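PDB 2CX7: sterol carrier protein 2 from Thermus thermophilus, which probably binds sterols or other lipids in a hydrophobic interior and transfers them, as in other members of the SCP-2 family. Local coordinates for residues A[10-13]-A[14-18]; A[43-46]-A[47-51]; A[54-58]-A[59-63]; A[80-83]-A[84-88]. One frame throughout, in Å; residues are numbered along the deposited sequence.

Contact 1: residues A[10-13]-A[14-18]; sequences QAYC and RKLNE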
loop_
_atom_site.group_PDB
_atom_site.type_symbol
_atom_site.label_atom_id
_atom_site.label_comp_id
_atom_site.label_asym_id
_atom_site.label_seq_id
_atom_site.Cartn_x
_atom_site.Cartn_y
_atom_site.Cartn_z
ATOM N N GLN A 10 -2.507 -10.322 5.271
ATOM C CA GLN A 10 -3.524 -11.296 4.892
ATOM C C GLN A 10 -4.920 -10.726 5.062
ATOM O O GLN A 10 -5.780 -10.907 4.202
ATOM C CB GLN A 10 -3.406 -12.561 5.746
ATOM C CG GLN A 10 -2.164 -13.390 5.491
ATOM C CD GLN A 10 -2.132 -14.631 6.365
ATOM O OE1 GLN A 10 -3.063 -15.438 6.343
ATOM N NE2 GLN A 10 -1.065 -14.788 7.142
ATOM N N ALA A 11 -5.150 -10.041 6.175
ATOM C CA ALA A 11 -6.459 -9.462 6.436
ATOM C C ALA A 11 -6.769 -8.361 5.429
ATOM O O ALA A 11 -7.925 -8.145 5.073
ATOM C CB ALA A 11 -6.516 -8.900 7.857
ATOM N N TYR A 12 -5.726 -7.665 4.982
ATOM C CA TYR A 12 -5.882 -6.572 4.022
ATOM C C TYR A 12 -6.274 -7.122 2.648
ATOM O O TYR A 12 -7.188 -6.609 2.006
ATOM C CB TYR A 12 -4.574 -5.788 3.944
ATOM C CG TYR A 12 -4.586 -4.578 3.038
ATOM C CD1 TYR A 12 -5.742 -3.816 2.859
ATOM C CD2 TYR A 12 -3.408 -4.141 2.433
ATOM C CE1 TYR A 12 -5.721 -2.642 2.107
ATOM C CE2 TYR A 12 -3.373 -2.973 1.684
ATOM C CZ TYR A 12 -4.528 -2.226 1.528
ATOM O OH TYR A 12 -4.470 -1.042 0.834
ATOM N N CYS A 13 -5.587 -8.171 2.209
ATOM C CA CYS A 13 -5.888 -8.787 0.912
ATOM C C CYS A 13 -7.343 -9.230 0.913
ATOM O O CYS A 13 -8.074 -8.983 -0.043
ATOM C CB CYS A 13 -4.964 -9.981 0.670
ATOM S SG CYS A 13 -4.858 -10.672 -1.030
ATOM N N ARG A 14 -7.774 -9.865 1.999
ATOM C CA ARG A 14 -9.153 -10.320 2.110
ATOM C C ARG A 14 -10.127 -9.148 2.053
ATOM O O ARG A 14 -11.136 -9.208 1.351
ATOM C CB ARG A 14 -9.353 -11.093 3.419
ATOM C CG ARG A 14 -10.751 -11.643 3.582
ATOM C CD ARG A 14 -10.902 -12.427 4.873
ATOM N NE ARG A 14 -12.224 -13.037 4.966
ATOM C CZ ARG A 14 -12.710 -13.612 6.064
ATOM N NH1 ARG A 14 -11.979 -13.659 7.173
ATOM N NH2 ARG A 14 -13.928 -14.135 6.054
ATOM N N LYS A 15 -9.828 -8.078 2.790
ATOM C CA LYS A 15 -10.692 -6.902 2.805
ATOM C C LYS A 15 -10.813 -6.279 1.417
ATOM O O LYS A 15 -11.880 -5.795 1.036
ATOM C CB LYS A 15 -10.163 -5.856 3.787
ATOM C CG LYS A 15 -10.681 -6.013 5.205
ATOM C CD LYS A 15 -12.176 -5.713 5.289
ATOM C CE LYS A 15 -12.634 -5.666 6.743
ATOM N NZ LYS A 15 -14.064 -5.267 6.893
ATOM N N LEU A 16 -9.716 -6.284 0.669
ATOM C CA LEU A 16 -9.735 -5.735 -0.684
ATOM C C LEU A 16 -10.616 -6.595 -1.581
ATOM O O LEU A 16 -11.326 -6.081 -2.428
ATOM C CB LEU A 16 -8.317 -5.673 -1.262
ATOM C CG LEU A 16 -7.399 -4.580 -0.700
ATOM C CD1 LEU A 16 -5.990 -4.792 -1.228
ATOM C CD2 LEU A 16 -7.926 -3.189 -1.108
ATOM N N ASN A 17 -10.563 -7.910 -1.402
ATOM C CA ASN A 17 -11.392 -8.778 -2.224
ATOM C C ASN A 17 -12.867 -8.636 -1.867
ATOM O O ASN A 17 -13.724 -8.954 -2.671
ATOM C CB ASN A 17 -10.946 -10.243 -2.095
ATOM C CG ASN A 17 -9.702 -10.547 -2.918
ATOM O OD1 ASN A 17 -9.601 -10.139 -4.077
ATOM N ND2 ASN A 17 -8.758 -11.261 -2.330
ATOM N N GLU A 18 -13.153 -8.129 -0.670
ATOM C CA GLU A 18 -14.528 -7.954 -0.209
ATOM C C GLU A 18 -15.055 -6.554 -0.510
ATOM O O GLU A 18 -16.230 -6.254 -0.280
ATOM C CB GLU A 18 -14.601 -8.215 1.303
ATOM C CG GLU A 18 -14.087 -9.584 1.707
ATOM C CD GLU A 18 -13.998 -9.765 3.215
ATOM O OE1 GLU A 18 -13.579 -8.815 3.910
ATOM O OE2 GLU A 18 -14.331 -10.861 3.698
#
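Leu16 packs against the ring of Tyr12 one helical turn back, the classic i to i+4 pairing of a helix side that faces the protein interior. Its CD1 methyl sits over one ring face, 4.0 Å from the centroid and 13° off the ring normal, a CH-pi contact displaced toward the rim. The CG of Leu16 meets Tyr12 CE1 at 3.8 Å, so both branch point and methyl bear on the ring. With CG opposite the backbone N and beside the carbonyl carbon (chi1 -177°), Tyr12 leans its ring toward the following turn, where Leu16 stands. Tyr12 OH donates to Leu122 O in helix 116-127, whose Leu122 and Val125 also meet Leu16. Replacing Leu16 by an alanine would probably leave that ring face without its CH-pi partner and open a gap toward Leu122.

Backbone bonding is regular: Arg14 N, Lys15 N, Leu16 N and Asn17 N donate to the carbonyls four residues earlier, with Leu16 N at 2.9 Å from Tyr12 O.

Arg14, fully extended, brings NE to 3.3 Å from Glu18 OE2, a salt bridge. Cys13 forms a disulfide with Cys60, while Asn17 OD1 accepts a hydrogen bond from the backbone N of the same Cys60.

Within two turns the helix is thus held by unlike chemistry: apolar contact toward helix 116-127, a covalent and hydrogen-bonded tie to strand 59-67, and an ion pair on the exposed flank.

Contact 2: residues A[43-46]-A[47-51]; sequences AGFP and KGVAV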
loop_
_atom_site.group_PDB
_atom_site.type_symbol
_atom_site.label_atom_id
_atom_site.label_comp_id
_atom_site.label_asym_id
_atom_site.label_seq_id
_atom_site.Cartn_x
_atom_site.Cartn_y
_atom_site.Cartn_z
ATOM N N ALA A 43 11.226 1.354 16.146
ATOM C CA ALA A 43 9.897 0.794 15.942
ATOM C C ALA A 43 9.910 -0.718 15.759
ATOM O O ALA A 43 8.871 -1.319 15.501
ATOM C CB ALA A 43 9.236 1.454 14.732
ATOM N N GLY A 44 11.083 -1.331 15.874
ATOM C CA GLY A 44 11.173 -2.776 15.726
ATOM C C GLY A 44 11.329 -3.255 14.293
ATOM O O GLY A 44 11.136 -4.438 13.996
ATOM N N PHE A 45 11.675 -2.337 13.398
ATOM C CA PHE A 45 11.861 -2.674 11.985
ATOM C C PHE A 45 13.254 -2.195 11.581
ATOM O O PHE A 45 13.389 -1.311 10.744
ATOM C CB PHE A 45 10.796 -1.956 11.146
ATOM C CG PHE A 45 9.385 -2.400 11.444
ATOM C CD1 PHE A 45 8.397 -1.465 11.725
ATOM C CD2 PHE A 45 9.045 -3.752 11.409
ATOM C CE1 PHE A 45 7.076 -1.875 11.967
ATOM C CE2 PHE A 45 7.737 -4.170 11.649
ATOM C CZ PHE A 45 6.753 -3.227 11.927
ATOM N N PRO A 46 14.311 -2.793 12.161
ATOM C CA PRO A 46 15.687 -2.391 11.849
ATOM C C PRO A 46 16.120 -2.452 10.392
ATOM O O PRO A 46 17.020 -1.709 9.985
ATOM C CB PRO A 46 16.529 -3.299 12.749
ATOM C CG PRO A 46 15.697 -4.531 12.862
ATOM C CD PRO A 46 14.299 -3.970 13.044
ATOM N N LYS A 47 15.483 -3.313 9.606
ATOM C CA LYS A 47 15.833 -3.439 8.188
ATOM C C LYS A 47 14.746 -2.899 7.280
ATOM O O LYS A 47 14.844 -2.999 6.056
ATOM C CB LYS A 47 16.056 -4.904 7.827
ATOM C CG LYS A 47 17.127 -5.583 8.649
ATOM C CD LYS A 47 17.342 -6.988 8.148
ATOM C CE LYS A 47 18.333 -7.737 9.013
ATOM N NZ LYS A 47 18.550 -9.105 8.464
ATOM N N GLY A 48 13.707 -2.338 7.875
ATOM C CA GLY A 48 12.595 -1.843 7.084
ATOM C C GLY A 48 11.645 -3.015 6.924
ATOM O O GLY A 48 11.975 -4.149 7.298
ATOM N N VAL A 49 10.460 -2.760 6.387
ATOM C CA VAL A 49 9.476 -3.822 6.194
ATOM C C VAL A 49 8.530 -3.349 5.113
ATOM O O VAL A 49 8.460 -2.158 4.824
ATOM C CB VAL A 49 8.669 -4.112 7.493
ATOM C CG1 VAL A 49 7.909 -2.874 7.928
ATOM C CG2 VAL A 49 7.711 -5.278 7.274
ATOM N N ALA A 50 7.804 -4.281 4.513
ATOM C CA ALA A 50 6.882 -3.912 3.457
ATOM C C ALA A 50 5.738 -4.897 3.354
ATOM O O ALA A 50 5.821 -6.023 3.847
ATOM C CB ALA A 50 7.624 -3.860 2.131
ATOM N N VAL A 51 4.655 -4.450 2.731
ATOM C CA VAL A 51 3.515 -5.309 2.474
ATOM C C VAL A 51 3.453 -5.266 0.957
ATOM O O VAL A 51 3.350 -4.192 0.366
ATOM C CB VAL A 51 2.213 -4.769 3.065
ATOM C CG1 VAL A 51 1.034 -5.573 2.531
ATOM C CG2 VAL A 51 2.244 -4.882 4.595
#
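Phe45 and Gly48 close a type I beta turn that leads into strand 49-56, and the rest of the contact is built on this bend. Gly48 N donates to Phe45 O at 3.1 Å, with an N-H...O angle of 157°, although the donor stands well above the carbonyl plane. Just before the turn, Gly44 and Phe45 both face Asp40 in a G1 beta bulge, with Gly44 at backbone angles that would jam a side chain against the preceding carbonyl.

Pro46 and Lys47 take the two corner positions of the turn. Lys47 lays its CB and CG beside the Pro46 carbonyl carbon, with Lys47 CB 3.5 Å from Pro46 C, and then runs on straight from CG into the exposed surroundings.

Phe45 supplies the apolar half. Its CG stands beside the backbone N (chi1 -64°), and the ring is thereby laid across the isopropyl group of Val49. Leucine in place of Phe45 would probably lose the flat surface on which the Val49 methyl rests, and that methyl would be less firmly held.

Beyond the turn, Val49 pairs with Val37 of the neighbouring strand 32-37. Ala43 O lies on one side of the Phe45 ring, toward its rim, whereas on the opposite side Val49 CG1 stands over the middle, 3.8 Å from the centroid.

Contact 3: residues A[54-58]-A[59-63]; sequences DLWHG and ACRGA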
loop_
_atom_site.group_PDB
_atom_site.type_symbol
_atom_site.label_atom_id
_atom_site.label_comp_id
_atom_site.label_asym_id
_atom_site.label_seq_id
_atom_site.Cartn_x
_atom_site.Cartn_y
_atom_site.Cartn_z
ATOM N N ASP A 54 -0.259 -8.479 -4.601
ATOM C CA ASP A 54 -0.329 -9.011 -5.966
ATOM C C ASP A 54 -1.734 -8.632 -6.426
ATOM O O ASP A 54 -2.681 -9.401 -6.264
ATOM C CB ASP A 54 -0.161 -10.534 -5.938
ATOM C CG ASP A 54 -0.223 -11.163 -7.320
ATOM O OD1 ASP A 54 -0.333 -10.429 -8.325
ATOM O OD2 ASP A 54 -0.157 -12.405 -7.400
ATOM N N LEU A 55 -1.869 -7.432 -6.982
ATOM C CA LEU A 55 -3.168 -6.919 -7.405
ATOM C C LEU A 55 -3.462 -7.203 -8.873
ATOM O O LEU A 55 -2.570 -7.114 -9.708
ATOM C CB LEU A 55 -3.212 -5.410 -7.143
ATOM C CG LEU A 55 -2.909 -4.980 -5.699
ATOM C CD1 LEU A 55 -2.752 -3.481 -5.618
ATOM C CD2 LEU A 55 -4.021 -5.461 -4.774
ATOM N N TRP A 56 -4.719 -7.509 -9.183
ATOM C CA TRP A 56 -5.093 -7.811 -10.561
ATOM C C TRP A 56 -6.582 -7.662 -10.866
ATOM O O TRP A 56 -7.426 -8.384 -10.321
ATOM C CB TRP A 56 -4.638 -9.229 -10.916
ATOM C CG TRP A 56 -4.788 -9.571 -12.379
ATOM C CD1 TRP A 56 -5.902 -10.047 -13.003
ATOM C CD2 TRP A 56 -3.778 -9.460 -13.388
ATOM N NE1 TRP A 56 -5.650 -10.244 -14.340
ATOM C CE2 TRP A 56 -4.352 -9.891 -14.603
ATOM C CE3 TRP A 56 -2.440 -9.039 -13.381
ATOM C CZ2 TRP A 56 -3.634 -9.916 -15.807
ATOM C CZ3 TRP A 56 -1.726 -9.064 -14.574
ATOM C CH2 TRP A 56 -2.326 -9.500 -15.774
ATOM N N HIS A 57 -6.895 -6.706 -11.736
ATOM C CA HIS A 57 -8.263 -6.451 -12.175
ATOM C C HIS A 57 -9.314 -6.335 -11.080
ATOM O O HIS A 57 -10.407 -6.886 -11.210
ATOM C CB HIS A 57 -8.703 -7.532 -13.169
ATOM C CG HIS A 57 -7.866 -7.595 -14.409
ATOM N ND1 HIS A 57 -8.192 -8.396 -15.485
ATOM C CD2 HIS A 57 -6.701 -6.985 -14.735
ATOM C CE1 HIS A 57 -7.264 -8.277 -16.418
ATOM N NE2 HIS A 57 -6.348 -7.428 -15.988
ATOM N N GLY A 58 -8.992 -5.619 -10.006
ATOM C CA GLY A 58 -9.960 -5.434 -8.940
ATOM C C GLY A 58 -9.839 -6.400 -7.782
ATOM O O GLY A 58 -10.471 -6.204 -6.742
ATOM N N ALA A 59 -9.033 -7.440 -7.955
ATOM C CA ALA A 59 -8.841 -8.430 -6.909
ATOM C C ALA A 59 -7.440 -8.393 -6.319
ATOM O O ALA A 59 -6.512 -7.806 -6.889
ATOM C CB ALA A 59 -9.109 -9.832 -7.469
ATOM N N CYS A 60 -7.305 -9.006 -5.147
ATOM C CA CYS A 60 -6.009 -9.134 -4.512
ATOM C C CYS A 60 -5.748 -10.634 -4.600
ATOM O O CYS A 60 -6.420 -11.429 -3.937
ATOM C CB CYS A 60 -6.032 -8.682 -3.043
ATOM S SG CYS A 60 -4.441 -9.079 -2.252
ATOM N N ARG A 61 -4.794 -11.020 -5.443
ATOM C CA ARG A 61 -4.455 -12.423 -5.643
ATOM C C ARG A 61 -3.546 -12.962 -4.554
ATOM O O ARG A 61 -3.318 -14.165 -4.466
ATOM C CB ARG A 61 -3.786 -12.610 -6.998
ATOM C CG ARG A 61 -4.661 -12.202 -8.164
ATOM C CD ARG A 61 -4.021 -12.531 -9.503
ATOM N NE ARG A 61 -2.689 -11.951 -9.661
ATOM C CZ ARG A 61 -1.999 -11.973 -10.800
ATOM N NH1 ARG A 61 -2.521 -12.543 -11.881
ATOM N NH2 ARG A 61 -0.785 -11.441 -10.858
ATOM N N GLY A 62 -3.024 -12.066 -3.725
ATOM C CA GLY A 62 -2.144 -12.485 -2.652
ATOM C C GLY A 62 -1.417 -11.304 -2.048
ATOM O O GLY A 62 -1.219 -10.280 -2.701
ATOM N N ALA A 63 -1.034 -11.443 -0.786
ATOM C CA ALA A 63 -0.318 -10.384 -0.091
ATOM C C ALA A 63 0.734 -11.036 0.793
ATOM O O ALA A 63 0.704 -12.244 1.017
ATOM C CB ALA A 63 -1.282 -9.572 0.745
HETATM O O HOH W 1 -6.683 -5.151 -8.390
#
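Arg61 holds Asp54 through a salt bridge in which a single carboxylate oxygen takes both bonds. Asp54 OD1 receives Arg61 NH2 at 2.8 Å on its syn lone pair, and Arg61 NE at 3.1 Å from above the carboxylate plane. OD1 lies in the guanidinium plane, but the two flat groups are turned 71° apart, unlike a coplanar bidentate pair. The backbones reinforce the grip: Arg61 N donates to Asp54 O, and Asp54 N to Gly62 O.

Toward the hairpin end, Trp56 and Ala59 bond both ways, Trp56 N to Ala59 O at 2.9 Å and Ala59 N to Trp56 O at 3.0 Å. This pair closes a two-residue type I' turn through His57 and Gly58, and a water joins Gly58 N to Ala59 O.

The bend of Arg61 at chi3 (-55°) lays its guanidinium almost flat against Trp56, the planes 8° apart and NH1 3.5 Å above the ring plane. His57 NE2, hydrogen-bonded to Glu30 OE2, approaches the other side of the indole. On the other sheet face, Leu55 CD2 touches Cys60 CB at 4.2 Å.

The hairpin joins strands 49-56 and 59-67, the latter at the sheet's edge, with helix 6-17 packed against it: Leu55 rests on Leu16, and Ala63 on Cys13.

Contact 4: residues A[80-83]-A[84-88]; sequences LATW and QEVLE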
loop_
_atom_site.group_PDB
_atom_site.type_symbol
_atom_site.label_atom_id
_atom_site.label_comp_id
_atom_site.label_asym_id
_atom_site.label_seq_id
_atom_site.Cartn_x
_atom_site.Cartn_y
_atom_site.Cartn_z
ATOM N N LEU A 80 7.678 5.152 8.884
ATOM C CA LEU A 80 6.561 4.498 9.559
ATOM C C LEU A 80 5.491 5.500 9.988
ATOM O O LEU A 80 4.297 5.278 9.766
ATOM C CB LEU A 80 7.048 3.739 10.797
ATOM C CG LEU A 80 5.933 3.084 11.620
ATOM C CD1 LEU A 80 5.150 2.128 10.731
ATOM C CD2 LEU A 80 6.519 2.376 12.831
ATOM N N ALA A 81 5.920 6.608 10.587
ATOM C CA ALA A 81 4.989 7.626 11.066
ATOM C C ALA A 81 4.057 8.115 9.972
ATOM O O ALA A 81 2.864 8.341 10.212
ATOM C CB ALA A 81 5.746 8.798 11.658
ATOM N N THR A 82 4.603 8.285 8.770
ATOM C CA THR A 82 3.815 8.730 7.635
ATOM C C THR A 82 2.781 7.676 7.286
ATOM O O THR A 82 1.599 7.994 7.106
ATOM C CB THR A 82 4.711 8.990 6.414
ATOM O OG1 THR A 82 5.685 9.978 6.765
ATOM C CG2 THR A 82 3.889 9.506 5.242
ATOM N N TRP A 83 3.208 6.419 7.196
ATOM C CA TRP A 83 2.265 5.349 6.878
ATOM C C TRP A 83 1.174 5.257 7.940
ATOM O O TRP A 83 0.015 5.009 7.617
ATOM C CB TRP A 83 2.976 3.996 6.751
ATOM C CG TRP A 83 3.574 3.742 5.393
ATOM C CD1 TRP A 83 4.885 3.462 5.109
ATOM C CD2 TRP A 83 2.887 3.744 4.141
ATOM N NE1 TRP A 83 5.050 3.293 3.759
ATOM C CE2 TRP A 83 3.840 3.458 3.139
ATOM C CE3 TRP A 83 1.553 3.959 3.763
ATOM C CZ2 TRP A 83 3.504 3.383 1.786
ATOM C CZ3 TRP A 83 1.220 3.886 2.414
ATOM C CH2 TRP A 83 2.194 3.599 1.443
ATOM N N GLN A 84 1.536 5.458 9.206
ATOM C CA GLN A 84 0.529 5.395 10.268
ATOM C C GLN A 84 -0.526 6.476 10.029
ATOM O O GLN A 84 -1.727 6.231 10.164
ATOM C CB GLN A 84 1.176 5.569 11.646
ATOM C CG GLN A 84 2.021 4.366 12.063
ATOM C CD GLN A 84 2.719 4.569 13.396
ATOM O OE1 GLN A 84 3.187 5.663 13.695
ATOM N NE2 GLN A 84 2.813 3.504 14.192
ATOM N N GLU A 85 -0.080 7.665 9.662
ATOM C CA GLU A 85 -1.010 8.748 9.387
ATOM C C GLU A 85 -1.907 8.429 8.204
ATOM O O GLU A 85 -3.123 8.614 8.275
ATOM C CB GLU A 85 -0.241 10.036 9.123
ATOM C CG GLU A 85 0.339 10.634 10.377
ATOM C CD GLU A 85 1.667 11.299 10.135
ATOM O OE1 GLU A 85 1.882 11.805 9.015
ATOM O OE2 GLU A 85 2.495 11.322 11.075
ATOM N N VAL A 86 -1.315 7.929 7.119
ATOM C CA VAL A 86 -2.091 7.613 5.925
ATOM C C VAL A 86 -3.082 6.482 6.147
ATOM O O VAL A 86 -4.275 6.623 5.868
ATOM C CB VAL A 86 -1.171 7.239 4.722
ATOM C CG1 VAL A 86 -2.020 6.767 3.524
ATOM C CG2 VAL A 86 -0.351 8.443 4.305
ATOM N N LEU A 87 -2.589 5.362 6.663
ATOM C CA LEU A 87 -3.436 4.199 6.878
ATOM C C LEU A 87 -4.438 4.381 8.007
ATOM O O LEU A 87 -5.239 3.484 8.274
ATOM C CB LEU A 87 -2.572 2.956 7.114
ATOM C CG LEU A 87 -1.589 2.661 5.972
ATOM C CD1 LEU A 87 -0.779 1.418 6.303
ATOM C CD2 LEU A 87 -2.338 2.468 4.658
ATOM N N GLU A 88 -4.392 5.543 8.655
ATOM C CA GLU A 88 -5.308 5.881 9.743
ATOM C C GLU A 88 -6.200 7.085 9.391
ATOM O O GLU A 88 -6.948 7.596 10.231
ATOM C CB GLU A 88 -4.518 6.162 11.021
ATOM C CG GLU A 88 -4.076 4.898 11.741
ATOM C CD GLU A 88 -3.001 5.150 12.781
ATOM O OE1 GLU A 88 -3.015 6.229 13.414
ATOM O OE2 GLU A 88 -2.145 4.258 12.972
#
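Gln84 stretches across Leu80 with its amide carbon CD 4.0 Å from Leu80 CG. The two side chains approach from different rotations: Leu80 has CG opposite its backbone N and beside the carbonyl carbon, which leans it toward the next turn, while Gln84 leaves beside its N and continues extended. The amide end does most of the touching: CD and NE2 lie against Leu80 CG, NE2 also reaches CD2, and Gln84 CG meets Leu80 CD1 at 4.1 Å.

Glu85 behaves differently. Its chain bends at chi2 (145°), folding the carboxylate back over the helix start and bringing OE2 to 3.1 Å from Ala81 O. Two acceptors face each other there, an approach that is likely to be unfavourable for a charged carboxylate; Arg90 lies against the same side chain and may offset part of the cost.

These residues belong to the short helix 80-86, where Gln84 N, Glu85 N, Val86 N and Leu87 N bond to the carbonyls four residues back. It follows strand 74-78 and packs against that strand and strand 32-37.

On its inner side Trp83 carries the packing. Its CG stands opposite the carbonyl carbon (chi1 -84°), and chi2 of 123° turns the six-membered ring to present CE3 to Leu87 CG at 4.1 Å and to Val86 CB at 4.4 Å, both set obliquely to the indole. NE1 donates to Ala36 O, which probably helps to fix the rotation of the ring, and Phe4 meets it edge-to-face. Farther along, Val86 touches Val123 and Leu87 touches Ala126 on helix 116-127.

Overall arrangement
The four contacts follow one another along the chain in series. Contacts 1 and 3 are close neighbours, their centres about 9 Å apart: the disulfide joins helix 6-17 to edge strand 59-67. Contacts 2 and 3 lie toward the two ends of strand 49-56, about 23 Å apart between centres. Contact 4 lies across the chain's centre from contact 3, about 22 Å away between centres, and meets contact 2 where Ala43 CB approaches Leu80 CD2 at 3.4 Å. Helix 116-127 receives side chains from both contacts 1 and 4. Together they tie helices to the five-stranded mixed sheet, consistent with the alpha/beta lipid-carrier fold of this family.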